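Local coordinates for protein translation elongation factor 1A (Methanosarcina mazei, PDB 3WND) that binds GDP and, in its GTP-bound form, cysteinyl-tRNA(Cys), and is probably a translation factor related to SelB, EF-Tu and aIF2 gamma, at residues Val24-Thr29 / Met62-Ala67; Arg237-His242 / Val255-Lys260; Ile278-Tyr283 / Leu344-Gln349; Ala299-Leu304 / Pro312-Lys317. All blocks are in the same frame, centred on the assembly; numbering follows the deposited sequence. Where two conformers were deposited one is given.

The four contacts follow the three-domain build of SelB- and EF-Tu-like factors. Contacts 1, 2 and 3 come in series along the chain. Contact 1 joins strands 21-28 and 61-66 in the mixed sheet of the nucleotide-binding domain. Contact 2 pairs strands 232-241 and 254-260 in the antiparallel sheet of the second domain; its centre is about 23 Å from that of contact 1. The two touch where His242 packs on Val63, so the first two domains meet there. Contact 3 is a small two-strand sheet, and contact 4 lies in the third domain, nested within the loop that contact 3 closes. Their centres are about 16 Å apart, and Tyr283 and Leu344 of contact 3 pack on Leu304 of contact 4.

Contact 1: Val24-Thr29 / Met62-Ala67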
loop_
_atom_site.group_PDB
_atom_site.type_symbol
_atom_site.label_atom_id
_atom_site.label_comp_id
_atom_site.label_asym_id
_atom_site.label_seq_id
_atom_site.Cartn_x
_atom_site.Cartn_y
_atom_site.Cartn_z
ATOM N N VAL A 24 4.567 7.315 0.431
ATOM C CA VAL A 24 3.485 7.697 1.378
ATOM C C VAL A 24 2.135 7.524 0.691
ATOM O O VAL A 24 1.942 7.912 -0.468
ATOM C CB VAL A 24 3.727 9.190 1.833
ATOM C CG1 VAL A 24 2.615 9.607 2.811
ATOM C CG2 VAL A 24 5.126 9.384 2.446
ATOM N N ALA A 25 1.230 6.829 1.341
ATOM C CA ALA A 25 -0.160 6.707 0.887
ATOM C C ALA A 25 -1.022 7.726 1.539
ATOM O O ALA A 25 -1.003 7.892 2.750
ATOM C CB ALA A 25 -0.682 5.345 1.287
ATOM N N ILE A 26 -1.745 8.479 0.729
ATOM C CA ILE A 26 -2.711 9.484 1.301
ATOM C C ILE A 26 -4.089 8.892 1.053
ATOM O O ILE A 26 -4.500 8.645 -0.115
ATOM C CB ILE A 26 -2.619 10.920 0.642
ATOM C CG1 ILE A 26 -1.170 11.482 0.577
ATOM C CG2 ILE A 26 -3.625 11.855 1.332
ATOM C CD1 ILE A 26 -0.423 11.640 1.869
ATOM N N ILE A 27 -4.787 8.615 2.162
ATOM C CA ILE A 27 -6.018 7.889 2.093
ATOM C C ILE A 27 -7.093 8.541 2.958
ATOM O O ILE A 27 -6.814 9.386 3.871
ATOM C CB ILE A 27 -5.817 6.393 2.536
ATOM C CG1 ILE A 27 -5.459 6.308 4.035
ATOM C CG2 ILE A 27 -4.759 5.659 1.618
ATOM C CD1 ILE A 27 -5.609 4.864 4.599
ATOM N N GLY A 28 -8.299 8.093 2.762
ATOM C CA GLY A 28 -9.413 8.385 3.649
ATOM C C GLY A 28 -10.727 8.531 2.949
ATOM O O GLY A 28 -10.837 8.246 1.722
ATOM N N THR A 29 -11.738 8.889 3.725
ATOM C CA THR A 29 -13.145 8.968 3.275
ATOM C C THR A 29 -13.435 10.031 2.246
ATOM O O THR A 29 -12.534 10.818 1.828
ATOM C CB THR A 29 -14.084 9.108 4.543
ATOM O OG1 THR A 29 -15.445 8.806 4.158
ATOM C CG2 THR A 29 -13.970 10.475 5.217
ATOM N N MET A 62 10.375 11.541 -2.551
ATOM C CA MET A 62 9.057 11.244 -1.906
ATOM C C MET A 62 8.078 10.969 -3.008
ATOM O O MET A 62 8.069 11.674 -4.078
ATOM C CB MET A 62 8.565 12.414 -1.078
ATOM C CG MET A 62 9.431 12.703 0.071
ATOM S SD MET A 62 8.356 13.211 1.408
ATOM C CE MET A 62 9.554 13.089 2.752
ATOM N N VAL A 63 7.273 9.938 -2.826
ATOM C CA VAL A 63 6.159 9.689 -3.702
ATOM C C VAL A 63 4.930 9.615 -2.799
ATOM O O VAL A 63 4.919 8.842 -1.807
ATOM C CB VAL A 63 6.318 8.397 -4.508
ATOM C CG1 VAL A 63 5.088 8.120 -5.387
ATOM C CG2 VAL A 63 7.645 8.491 -5.299
ATOM N N PHE A 64 3.937 10.457 -3.129
ATOM C CA PHE A 64 2.627 10.420 -2.406
ATOM C C PHE A 64 1.605 9.801 -3.295
ATOM O O PHE A 64 1.370 10.243 -4.392
ATOM C CB PHE A 64 2.188 11.847 -2.001
ATOM C CG PHE A 64 3.193 12.550 -1.199
ATOM C CD1 PHE A 64 4.147 13.357 -1.809
ATOM C CD2 PHE A 64 3.181 12.417 0.161
ATOM C CE1 PHE A 64 5.113 13.968 -1.028
ATOM C CE2 PHE A 64 4.113 13.099 0.947
ATOM C CZ PHE A 64 5.089 13.884 0.329
ATOM N N VAL A 65 0.948 8.765 -2.812
ATOM C CA VAL A 65 0.024 8.059 -3.663
ATOM C C VAL A 65 -1.359 8.360 -3.133
ATOM O O VAL A 65 -1.720 8.036 -1.965
ATOM C CB VAL A 65 0.314 6.557 -3.560
ATOM C CG1 VAL A 65 -0.667 5.831 -4.447
ATOM C CG2 VAL A 65 1.770 6.331 -3.898
ATOM N N ASP A 66 -2.129 9.027 -3.986
ATOM C CA ASP A 66 -3.519 9.327 -3.668
ATOM C C ASP A 66 -4.385 8.185 -4.125
ATOM O O ASP A 66 -4.425 7.864 -5.366
ATOM C CB ASP A 66 -3.910 10.632 -4.383
ATOM C CG ASP A 66 -5.451 11.002 -4.246
ATOM O OD1 ASP A 66 -6.205 10.429 -3.441
ATOM O OD2 ASP A 66 -5.852 11.949 -4.974
ATOM N N ALA A 67 -5.018 7.496 -3.141
ATOM C CA ALA A 67 -5.951 6.392 -3.535
ATOM C C ALA A 67 -7.323 6.950 -3.968
ATOM O O ALA A 67 -8.374 6.808 -3.261
ATOM C CB ALA A 67 -6.127 5.435 -2.309
#
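Val24-Thr29 and Met62-Ala67 run side by side as parallel strands, with axes 4.6 Å apart at an angle of 26°. They are neighbours in the mixed sheet of a P-loop GTPase domain. Val24 pairs with Phe64, Ala25 with Val65 and Ile26 with Asp66. Val24 is bonded through both its N and its O: its N donates to Val63 O at 2.7 Å, and its O accepts from Val65 N at 2.7 Å. Ile26 N then donates to Val65 O, also at 2.7 Å. The last rung is longer, with Ala67 N 3.3 Å from Ile26 O, as the strands begin to part.

Val24, Ile26, Phe64 and Asp66 share one face of the sheet. Ile174 of helix 167-187 packs on Val24 and Phe64. Asp66 hydrogen-bonds through OD2 to Thr35 OG1. Thr35 is part of the GDP site, which holds no GDP in this chain, so this strand end adjoins the nucleotide pocket. The other face carries Ala25 and Val65, which pack on Leu81 and Ala80 of helix 74-83. Val24 and Phe64 lie alongside each other and point the same way. The phenyl CG is anti to its own carbonyl carbon (chi1 -56°), which turns the CD2 side of the ring to Val24, with Val24 CB 3.7 Å from Phe64 CD2.

Contact 2: Arg237-His242 / Val255-Lys260; sequences RSIQSH and VGMRLK
Gly256 O is met by Gln240 N at 2.7 Å, in the carbonyl plane and nearly straight at 166°. Gly256 N returns a bond to Gln240 O at 2.9 Å, which makes this a hydrogen-bonded antiparallel pair. Further along, Arg237 and Ser238 both face Arg258, a classic beta bulge. Arg237 N donates to Arg258 O, and Arg258 N donates to Ser238 O at 3.1 Å.

The two arginine side chains cross at about a right angle. Arg258 NE lies over one face of the Arg237 guanidinium, and Lys260 CA over the opposite face. Arg237 CB in turn sits over the centre of the Arg258 guanidinium. A bend at chi3 (87°) brings Arg258 NH1 back to Ser238 OG at 2.8 Å, but the bond is weak. Lys260 turns its amine to Glu235 in a salt bridge.

The face with Ile239 and Met257 is apolar. Ile239 CG2 meets Val255 CG1 at 3.7 Å, and Ile239 CD1 lies beside Met257 CE at 3.9 Å.

The pair therefore sets a polar, arginine-rich side against an apolar one in the second-domain sheet. With Arg237 NE 4.1 Å from Arg258 NE, the two positive charges probably repel somewhat.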
loop_
_atom_site.group_PDB
_atom_site.type_symbol
_atom_site.label_atom_id
_atom_site.label_comp_id
_atom_site.label_asym_id
_atom_site.label_seq_id
_atom_site.Cartn_x
_atom_site.Cartn_y
_atom_site.Cartn_z
ATOM N N ARG A 237 17.232 -4.115 -18.143
ATOM C CA ARG A 237 18.089 -3.315 -19.015
ATOM C C ARG A 237 18.495 -1.949 -18.438
ATOM O O ARG A 237 19.562 -1.416 -18.803
ATOM C CB ARG A 237 17.384 -3.059 -20.349
ATOM C CG ARG A 237 17.166 -4.237 -21.252
ATOM C CD ARG A 237 16.533 -3.908 -22.597
ATOM N NE ARG A 237 15.145 -3.510 -22.451
ATOM C CZ ARG A 237 14.287 -3.376 -23.462
ATOM N NH1 ARG A 237 14.688 -3.590 -24.648
ATOM N NH2 ARG A 237 13.028 -2.989 -23.195
ATOM N N SER A 238 17.638 -1.316 -17.589
ATOM C CA SER A 238 18.067 -0.076 -16.883
ATOM C C SER A 238 17.064 0.097 -15.765
ATOM O O SER A 238 15.987 -0.491 -15.781
ATOM C CB SER A 238 18.031 1.177 -17.795
ATOM O OG SER A 238 16.711 1.296 -18.318
ATOM N N ILE A 239 17.478 0.818 -14.744
ATOM C CA ILE A 239 16.576 1.174 -13.639
ATOM C C ILE A 239 16.623 2.694 -13.589
ATOM O O ILE A 239 17.734 3.289 -13.506
ATOM C CB ILE A 239 17.139 0.576 -12.315
ATOM C CG1 ILE A 239 17.375 -0.968 -12.472
ATOM C CG2 ILE A 239 16.188 0.905 -11.157
ATOM C CD1 ILE A 239 17.892 -1.660 -11.214
ATOM N N GLN A 240 15.451 3.304 -13.422
ATOM C CA GLN A 240 15.391 4.774 -13.274
ATOM C C GLN A 240 14.741 5.084 -11.899
ATOM O O GLN A 240 13.795 4.384 -11.499
ATOM C CB GLN A 240 14.493 5.388 -14.410
ATOM C CG GLN A 240 15.142 5.346 -15.752
ATOM C CD GLN A 240 15.162 3.982 -16.495
ATOM O OE1 GLN A 240 16.226 3.617 -16.962
ATOM N NE2 GLN A 240 14.004 3.257 -16.661
ATOM N N SER A 241 15.241 6.098 -11.196
ATOM C CA SER A 241 14.523 6.612 -10.024
ATOM C C SER A 241 14.401 8.105 -10.169
ATOM O O SER A 241 15.442 8.765 -10.376
ATOM C CB SER A 241 15.107 6.155 -8.647
ATOM O OG SER A 241 14.033 6.053 -7.635
ATOM N N HIS A 242 13.148 8.619 -10.042
ATOM C CA HIS A 242 12.889 10.097 -10.153
ATOM C C HIS A 242 13.729 10.619 -11.292
ATOM O O HIS A 242 14.496 11.578 -11.138
ATOM C CB HIS A 242 13.152 10.803 -8.804
ATOM C CG HIS A 242 12.160 10.371 -7.744
ATOM N ND1 HIS A 242 10.966 11.050 -7.541
ATOM C CD2 HIS A 242 12.130 9.254 -6.903
ATOM C CE1 HIS A 242 10.283 10.457 -6.530
ATOM N NE2 HIS A 242 10.981 9.343 -6.138
ATOM N N VAL A 255 10.872 2.606 -8.514
ATOM C CA VAL A 255 11.668 2.417 -9.712
ATOM C C VAL A 255 10.774 2.388 -10.961
ATOM O O VAL A 255 9.541 2.128 -10.955
ATOM C CB VAL A 255 12.487 1.041 -9.726
ATOM C CG1 VAL A 255 13.518 1.022 -8.648
ATOM C CG2 VAL A 255 11.429 -0.129 -9.651
ATOM N N GLY A 256 11.458 2.775 -12.027
ATOM C CA GLY A 256 10.960 2.449 -13.363
ATOM C C GLY A 256 12.029 1.534 -13.958
ATOM O O GLY A 256 13.241 1.779 -13.771
ATOM N N MET A 257 11.624 0.443 -14.574
ATOM C CA MET A 257 12.626 -0.472 -15.140
ATOM C C MET A 257 12.308 -0.833 -16.574
ATOM O O MET A 257 11.142 -1.233 -16.936
ATOM C CB MET A 257 12.713 -1.797 -14.343
ATOM C CG MET A 257 13.086 -1.555 -12.857
ATOM S SD MET A 257 13.062 -3.167 -12.007
ATOM C CE MET A 257 14.168 -2.746 -10.637
ATOM N N ARG A 258 13.368 -0.784 -17.392
ATOM C CA ARG A 258 13.259 -1.267 -18.790
ATOM C C ARG A 258 13.574 -2.726 -18.730
ATOM O O ARG A 258 14.659 -3.137 -18.223
ATOM C CB ARG A 258 14.262 -0.514 -19.666
ATOM C CG ARG A 258 13.699 -0.160 -21.007
ATOM C CD ARG A 258 14.494 0.994 -21.616
ATOM N NE ARG A 258 15.674 0.567 -22.369
ATOM C CZ ARG A 258 16.949 0.886 -22.074
ATOM N NH1 ARG A 258 17.302 1.651 -20.993
ATOM N NH2 ARG A 258 17.904 0.419 -22.864
ATOM N N LEU A 259 12.659 -3.551 -19.226
ATOM C CA LEU A 259 12.857 -5.021 -19.160
ATOM C C LEU A 259 13.055 -5.564 -20.598
ATOM O O LEU A 259 12.356 -5.166 -21.550
ATOM C CB LEU A 259 11.567 -5.701 -18.617
ATOM C CG LEU A 259 11.102 -5.196 -17.226
ATOM C CD1 LEU A 259 9.908 -6.078 -16.864
ATOM C CD2 LEU A 259 12.255 -5.174 -16.225
ATOM N N LYS A 260 13.984 -6.506 -20.713
ATOM C CA LYS A 260 14.170 -7.368 -21.917
ATOM C C LYS A 260 13.500 -8.754 -21.736
ATOM O O LYS A 260 13.512 -9.380 -20.607
ATOM C CB LYS A 260 15.692 -7.540 -22.276
ATOM C CG LYS A 260 15.936 -8.137 -23.702
ATOM C CD LYS A 260 17.391 -8.524 -24.023
ATOM C CE LYS A 260 18.378 -7.391 -23.797
ATOM N NZ LYS A 260 19.781 -7.890 -23.962
#

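Contact 3: Ile278-Tyr283 / Leu344-Gln349; sequences IVTTDY and LAYSKQ
Four backbone hydrogen bonds tie Ile278-Thr280 to Leu344-Tyr346 as a short antiparallel pair. Ile278 N donates to Tyr346 O at 2.7 Å, and Tyr346 N donates back to Ile278 O. Thr280 and Leu344 exchange bonds in the same way, with Leu344 N 2.9 Å from Thr280 O. Val279 and Ala345 form the non-hydrogen-bonded pair between them.

The polar side-chain contact is between two hydroxyls. Thr280 OG1 lies at the edge of the Tyr346 ring, in its plane, and 2.6 Å from Tyr346 OH. Thr280 OG1 also donates to Asp282 O at 2.7 Å, which holds the hydroxyl across the corner at Thr281.

The remaining side-chain contacts are apolar or aromatic. Tyr346 CG stands between its backbone N and carbonyl carbon (chi1 56°), and the ring lies back across the strand pair under Ile278. Ile278 CB sits over that ring in a CH-pi contact, 4.2 Å from the centroid. Tyr283 CE1 approaches Tyr346 CE2 at 3.7 Å, with the two ring planes at 52°. Tyr283 CZ packs against Leu344 CD1 at 4.1 Å.

Past the corner, strand 282-289 enters the third-domain sheet. Tyr283 and Leu344 pack on Leu304 of strand 301-306, and Phe352 meets Tyr346 edge-to-face. Phe228 of strand 224-228 touches Val279 and Ala345 from the second domain.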
loop_
_atom_site.group_PDB
_atom_site.type_symbol
_atom_site.label_atom_id
_atom_site.label_comp_id
_atom_site.label_asym_id
_atom_site.label_seq_id
_atom_site.Cartn_x
_atom_site.Cartn_y
_atom_site.Cartn_z
ATOM N N ILE A 278 6.006 -18.277 -5.260
ATOM C CA ILE A 278 4.952 -19.332 -5.361
ATOM C C ILE A 278 3.907 -18.853 -6.363
ATOM O O ILE A 278 3.542 -17.688 -6.379
ATOM C CB ILE A 278 4.258 -19.566 -3.958
ATOM C CG1 ILE A 278 5.336 -19.967 -2.949
ATOM C CG2 ILE A 278 3.110 -20.615 -4.021
ATOM C CD1 ILE A 278 4.953 -19.932 -1.468
ATOM N N VAL A 279 3.438 -19.766 -7.223
ATOM C CA VAL A 279 2.349 -19.404 -8.106
ATOM C C VAL A 279 1.270 -20.454 -7.955
ATOM O O VAL A 279 1.484 -21.648 -8.158
ATOM C CB VAL A 279 2.766 -19.320 -9.584
ATOM C CG1 VAL A 279 1.554 -19.103 -10.432
ATOM C CG2 VAL A 279 3.824 -18.229 -9.805
ATOM N N THR A 280 0.082 -20.043 -7.520
ATOM C CA THR A 280 -1.049 -21.005 -7.369
ATOM C C THR A 280 -2.354 -20.302 -7.744
ATOM O O THR A 280 -2.415 -19.051 -7.914
ATOM C CB THR A 280 -1.161 -21.557 -5.908
ATOM O OG1 THR A 280 -1.409 -20.486 -4.935
ATOM C CG2 THR A 280 0.065 -22.340 -5.458
ATOM N N THR A 281 -3.416 -21.095 -7.925
ATOM C CA THR A 281 -4.764 -20.485 -8.163
ATOM C C THR A 281 -5.581 -20.765 -6.906
ATOM O O THR A 281 -6.621 -20.095 -6.641
ATOM C CB THR A 281 -5.552 -21.111 -9.349
ATOM O OG1 THR A 281 -5.631 -22.503 -9.115
ATOM C CG2 THR A 281 -4.940 -20.897 -10.756
ATOM N N ASP A 282 -5.118 -21.735 -6.103
ATOM C CA ASP A 282 -5.720 -21.988 -4.775
ATOM C C ASP A 282 -4.819 -21.631 -3.574
ATOM O O ASP A 282 -3.577 -21.469 -3.703
ATOM C CB ASP A 282 -6.123 -23.443 -4.613
ATOM C CG ASP A 282 -7.124 -23.911 -5.670
ATOM O OD1 ASP A 282 -7.755 -23.038 -6.413
ATOM O OD2 ASP A 282 -7.258 -25.165 -5.741
ATOM N N TYR A 283 -5.433 -21.467 -2.410
ATOM C CA TYR A 283 -4.719 -20.956 -1.217
ATOM C C TYR A 283 -5.174 -21.681 -0.012
ATOM O O TYR A 283 -6.345 -21.933 0.115
ATOM C CB TYR A 283 -4.957 -19.433 -1.001
ATOM C CG TYR A 283 -4.835 -18.696 -2.313
ATOM C CD1 TYR A 283 -3.587 -18.310 -2.800
ATOM C CD2 TYR A 283 -5.966 -18.541 -3.128
ATOM C CE1 TYR A 283 -3.507 -17.695 -4.041
ATOM C CE2 TYR A 283 -5.930 -17.876 -4.337
ATOM C CZ TYR A 283 -4.676 -17.508 -4.819
ATOM O OH TYR A 283 -4.573 -16.886 -6.052
ATOM N N LEU A 344 -1.956 -16.437 -9.187
ATOM C CA LEU A 344 -1.324 -15.325 -8.459
ATOM C C LEU A 344 0.037 -15.742 -7.967
ATOM O O LEU A 344 0.257 -16.912 -7.563
ATOM C CB LEU A 344 -2.249 -14.829 -7.331
ATOM C CG LEU A 344 -3.657 -14.328 -7.683
ATOM C CD1 LEU A 344 -4.298 -13.744 -6.421
ATOM C CD2 LEU A 344 -3.625 -13.266 -8.748
ATOM N N ALA A 345 0.924 -14.731 -7.843
ATOM C CA ALA A 345 2.313 -14.900 -7.316
ATOM C C ALA A 345 2.477 -14.339 -5.933
ATOM O O ALA A 345 1.972 -13.257 -5.662
ATOM C CB ALA A 345 3.364 -14.160 -8.201
ATOM N N TYR A 346 3.166 -15.086 -5.098
ATOM C CA TYR A 346 3.394 -14.578 -3.733
ATOM C C TYR A 346 4.495 -15.408 -3.066
ATOM O O TYR A 346 4.870 -16.512 -3.570
ATOM C CB TYR A 346 2.060 -14.676 -2.890
ATOM C CG TYR A 346 1.468 -16.031 -2.818
ATOM C CD1 TYR A 346 1.730 -16.885 -1.730
ATOM C CD2 TYR A 346 0.665 -16.499 -3.870
ATOM C CE1 TYR A 346 1.186 -18.221 -1.681
ATOM C CE2 TYR A 346 0.152 -17.796 -3.864
ATOM C CZ TYR A 346 0.390 -18.637 -2.767
ATOM O OH TYR A 346 -0.123 -19.901 -2.774
ATOM N N SER A 347 5.036 -14.874 -2.002
ATOM C CA SER A 347 5.932 -15.606 -1.110
ATOM C C SER A 347 5.188 -15.677 0.259
ATOM O O SER A 347 4.221 -14.919 0.502
ATOM C CB SER A 347 7.323 -14.880 -1.022
ATOM O OG SER A 347 7.989 -15.168 -2.253
ATOM N N LYS A 348 5.694 -16.487 1.169
ATOM C CA LYS A 348 4.954 -16.749 2.426
ATOM C C LYS A 348 4.945 -15.510 3.321
ATOM O O LYS A 348 4.081 -15.408 4.190
ATOM C CB LYS A 348 5.528 -17.954 3.147
ATOM C CG LYS A 348 5.231 -19.172 2.332
ATOM C CD LYS A 348 5.102 -20.430 3.150
ATOM C CE LYS A 348 4.519 -21.469 2.207
ATOM N NZ LYS A 348 3.439 -22.294 2.832
ATOM N N GLN A 349 5.878 -14.589 3.109
ATOM C CA GLN A 349 5.912 -13.377 3.906
ATOM C C GLN A 349 4.758 -12.413 3.540
ATOM O O GLN A 349 4.583 -11.390 4.141
ATOM C CB GLN A 349 7.276 -12.628 3.815
ATOM C CG GLN A 349 7.655 -12.082 2.404
ATOM C CD GLN A 349 8.544 -13.047 1.709
ATOM O OE1 GLN A 349 8.389 -14.238 1.889
ATOM N NE2 GLN A 349 9.456 -12.563 0.866
#

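Contact 4: Ala299-Leu304 / Pro312-Lys317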
loop_
_atom_site.group_PDB
_atom_site.type_symbol
_atom_site.label_atom_id
_atom_site.label_comp_id
_atom_site.label_asym_id
_atom_site.label_seq_id
_atom_site.Cartn_x
_atom_site.Cartn_y
_atom_site.Cartn_z
ATOM N N ALA A 299 -18.512 -22.326 0.724
ATOM C CA ALA A 299 -19.079 -22.039 -0.585
ATOM C C ALA A 299 -19.423 -20.591 -0.821
ATOM O O ALA A 299 -20.002 -20.265 -1.867
ATOM C CB ALA A 299 -20.274 -22.926 -0.860
ATOM N N SER A 300 -19.082 -19.733 0.115
ATOM C CA SER A 300 -19.294 -18.297 -0.090
ATOM C C SER A 300 -18.118 -17.605 -0.812
ATOM O O SER A 300 -16.986 -18.187 -0.955
ATOM C CB SER A 300 -19.500 -17.583 1.239
ATOM O OG SER A 300 -18.231 -17.473 1.912
ATOM N N VAL A 301 -18.388 -16.357 -1.210
ATOM C CA VAL A 301 -17.553 -15.531 -2.105
ATOM C C VAL A 301 -16.782 -14.468 -1.340
ATOM O O VAL A 301 -17.357 -13.700 -0.515
ATOM C CB VAL A 301 -18.407 -14.882 -3.218
ATOM C CG1 VAL A 301 -17.536 -14.050 -4.137
ATOM C CG2 VAL A 301 -19.171 -15.975 -4.013
ATOM N N LEU A 302 -15.479 -14.407 -1.582
ATOM C CA LEU A 302 -14.671 -13.340 -0.919
ATOM C C LEU A 302 -13.817 -12.702 -2.006
ATOM O O LEU A 302 -13.823 -13.193 -3.165
ATOM C CB LEU A 302 -13.829 -13.858 0.259
ATOM C CG LEU A 302 -14.595 -14.335 1.494
ATOM C CD1 LEU A 302 -13.660 -15.115 2.408
ATOM C CD2 LEU A 302 -15.338 -13.230 2.257
ATOM N N HIS A 303 -13.156 -11.593 -1.690
ATOM C CA HIS A 303 -12.195 -11.029 -2.596
ATOM C C HIS A 303 -10.873 -11.095 -1.915
ATOM O O HIS A 303 -10.757 -10.795 -0.710
ATOM C CB HIS A 303 -12.525 -9.569 -2.921
ATOM C CG HIS A 303 -12.251 -9.219 -4.321
ATOM N ND1 HIS A 303 -13.011 -9.685 -5.390
ATOM C CD2 HIS A 303 -11.282 -8.336 -4.860
ATOM C CE1 HIS A 303 -12.465 -9.210 -6.526
ATOM N NE2 HIS A 303 -11.459 -8.326 -6.199
ATOM N N LEU A 304 -9.847 -11.556 -2.638
ATOM C CA LEU A 304 -8.539 -11.766 -2.036
ATOM C C LEU A 304 -7.536 -10.733 -2.572
ATOM O O LEU A 304 -7.459 -10.461 -3.800
ATOM C CB LEU A 304 -8.045 -13.198 -2.369
ATOM C CG LEU A 304 -6.643 -13.645 -1.913
ATOM C CD1 LEU A 304 -6.615 -15.152 -1.731
ATOM C CD2 LEU A 304 -5.577 -13.211 -2.952
ATOM N N PRO A 312 -11.464 -12.397 -7.074
ATOM C CA PRO A 312 -12.498 -13.194 -6.383
ATOM C C PRO A 312 -12.042 -14.635 -6.030
ATOM O O PRO A 312 -11.329 -15.300 -6.810
ATOM C CB PRO A 312 -13.686 -13.229 -7.397
ATOM C CG PRO A 312 -13.141 -12.908 -8.703
ATOM C CD PRO A 312 -11.793 -12.200 -8.502
ATOM N N VAL A 313 -12.446 -15.102 -4.852
ATOM C CA VAL A 313 -12.161 -16.473 -4.418
ATOM C C VAL A 313 -13.405 -17.103 -3.803
ATOM O O VAL A 313 -14.358 -16.388 -3.388
ATOM C CB VAL A 313 -10.953 -16.599 -3.446
ATOM C CG1 VAL A 313 -9.690 -16.154 -4.136
ATOM C CG2 VAL A 313 -11.187 -15.762 -2.203
ATOM N N ARG A 314 -13.418 -18.438 -3.747
ATOM C CA ARG A 314 -14.487 -19.177 -3.060
ATOM C C ARG A 314 -13.961 -19.891 -1.853
ATOM O O ARG A 314 -12.834 -20.406 -1.895
ATOM C CB ARG A 314 -15.193 -20.155 -4.032
ATOM C CG ARG A 314 -16.305 -20.918 -3.369
ATOM C CD ARG A 314 -17.027 -21.773 -4.407
ATOM N NE ARG A 314 -18.117 -20.988 -5.010
ATOM C CZ ARG A 314 -17.991 -20.104 -6.015
ATOM N NH1 ARG A 314 -16.807 -19.886 -6.621
ATOM N NH2 ARG A 314 -19.071 -19.447 -6.439
ATOM N N VAL A 315 -14.724 -19.907 -0.742
ATOM C CA VAL A 315 -14.256 -20.596 0.465
ATOM C C VAL A 315 -14.668 -22.066 0.283
ATOM O O VAL A 315 -15.849 -22.352 0.166
ATOM C CB VAL A 315 -14.990 -20.095 1.702
ATOM C CG1 VAL A 315 -14.596 -20.984 2.881
ATOM C CG2 VAL A 315 -14.664 -18.599 1.986
ATOM N N GLU A 316 -13.674 -22.972 0.209
ATOM C CA GLU A 316 -13.943 -24.361 -0.036
ATOM C C GLU A 316 -14.105 -25.152 1.274
ATOM O O GLU A 316 -14.878 -26.078 1.347
ATOM C CB GLU A 316 -12.789 -24.939 -0.864
ATOM C CG GLU A 316 -12.643 -24.301 -2.249
ATOM C CD GLU A 316 -13.696 -24.754 -3.250
ATOM O OE1 GLU A 316 -14.392 -25.726 -3.006
ATOM O OE2 GLU A 316 -13.778 -24.127 -4.324
ATOM N N LYS A 317 -13.326 -24.746 2.312
ATOM C CA LYS A 317 -13.301 -25.457 3.557
ATOM C C LYS A 317 -12.809 -24.532 4.629
ATOM O O LYS A 317 -11.948 -23.657 4.385
ATOM C CB LYS A 317 -12.404 -26.758 3.496
ATOM C CG LYS A 317 -12.679 -27.708 4.713
ATOM C CD LYS A 317 -11.639 -28.826 4.929
ATOM C CE LYS A 317 -11.730 -29.913 3.874
ATOM N NZ LYS A 317 -10.821 -31.028 4.259
#
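Leu302 CG is anti to its own carbonyl carbon (chi1 -68°), and Val315 CG2 takes the same relation to its own. These torsions bring Leu302 CD1 and Val315 CG2 within 3.7 Å of each other, where the side chains meet at a slant. Leu304 CG is instead anti to the backbone N (chi1 177°), and from there its CD1 reaches Val313 CG1. Leu304 CB lies against the same methyl, Val313 CG1, at 3.8 Å. Leu302 and Val313 are also joined through the backbone, as a hydrogen-bonded antiparallel pair. Leu302 N donates to Val313 O at 2.9 Å, almost straight at 175°. Val313 N returns a bond of 2.9 Å to Leu302 O, approaching from above the carbonyl plane. Beyond them, Val315 N donates to Ser300 O at 2.8 Å, and Ala299 N donates to Val315 O at 2.7 Å, so the pairing extends past the strand into the loop.

On the other face, His303 and Pro312 lie side by side and point the same way. His303 CE1 is 3.6 Å from Pro312 CD. His303 NE2 hydrogen-bonds to a citrate, probably from the crystallisation liquor. Arg314 follows on that face, with its CG 3.7 Å from Ser300 O.

Val313 also packs on Tyr283, and Leu304 and Val315 on Leu338 of strand 333-340. Strands 301-306 and 309-320 thus form a beta hairpin in the third domain, consistent with the beta-barrel fold of that domain in EF-Tu-like factors.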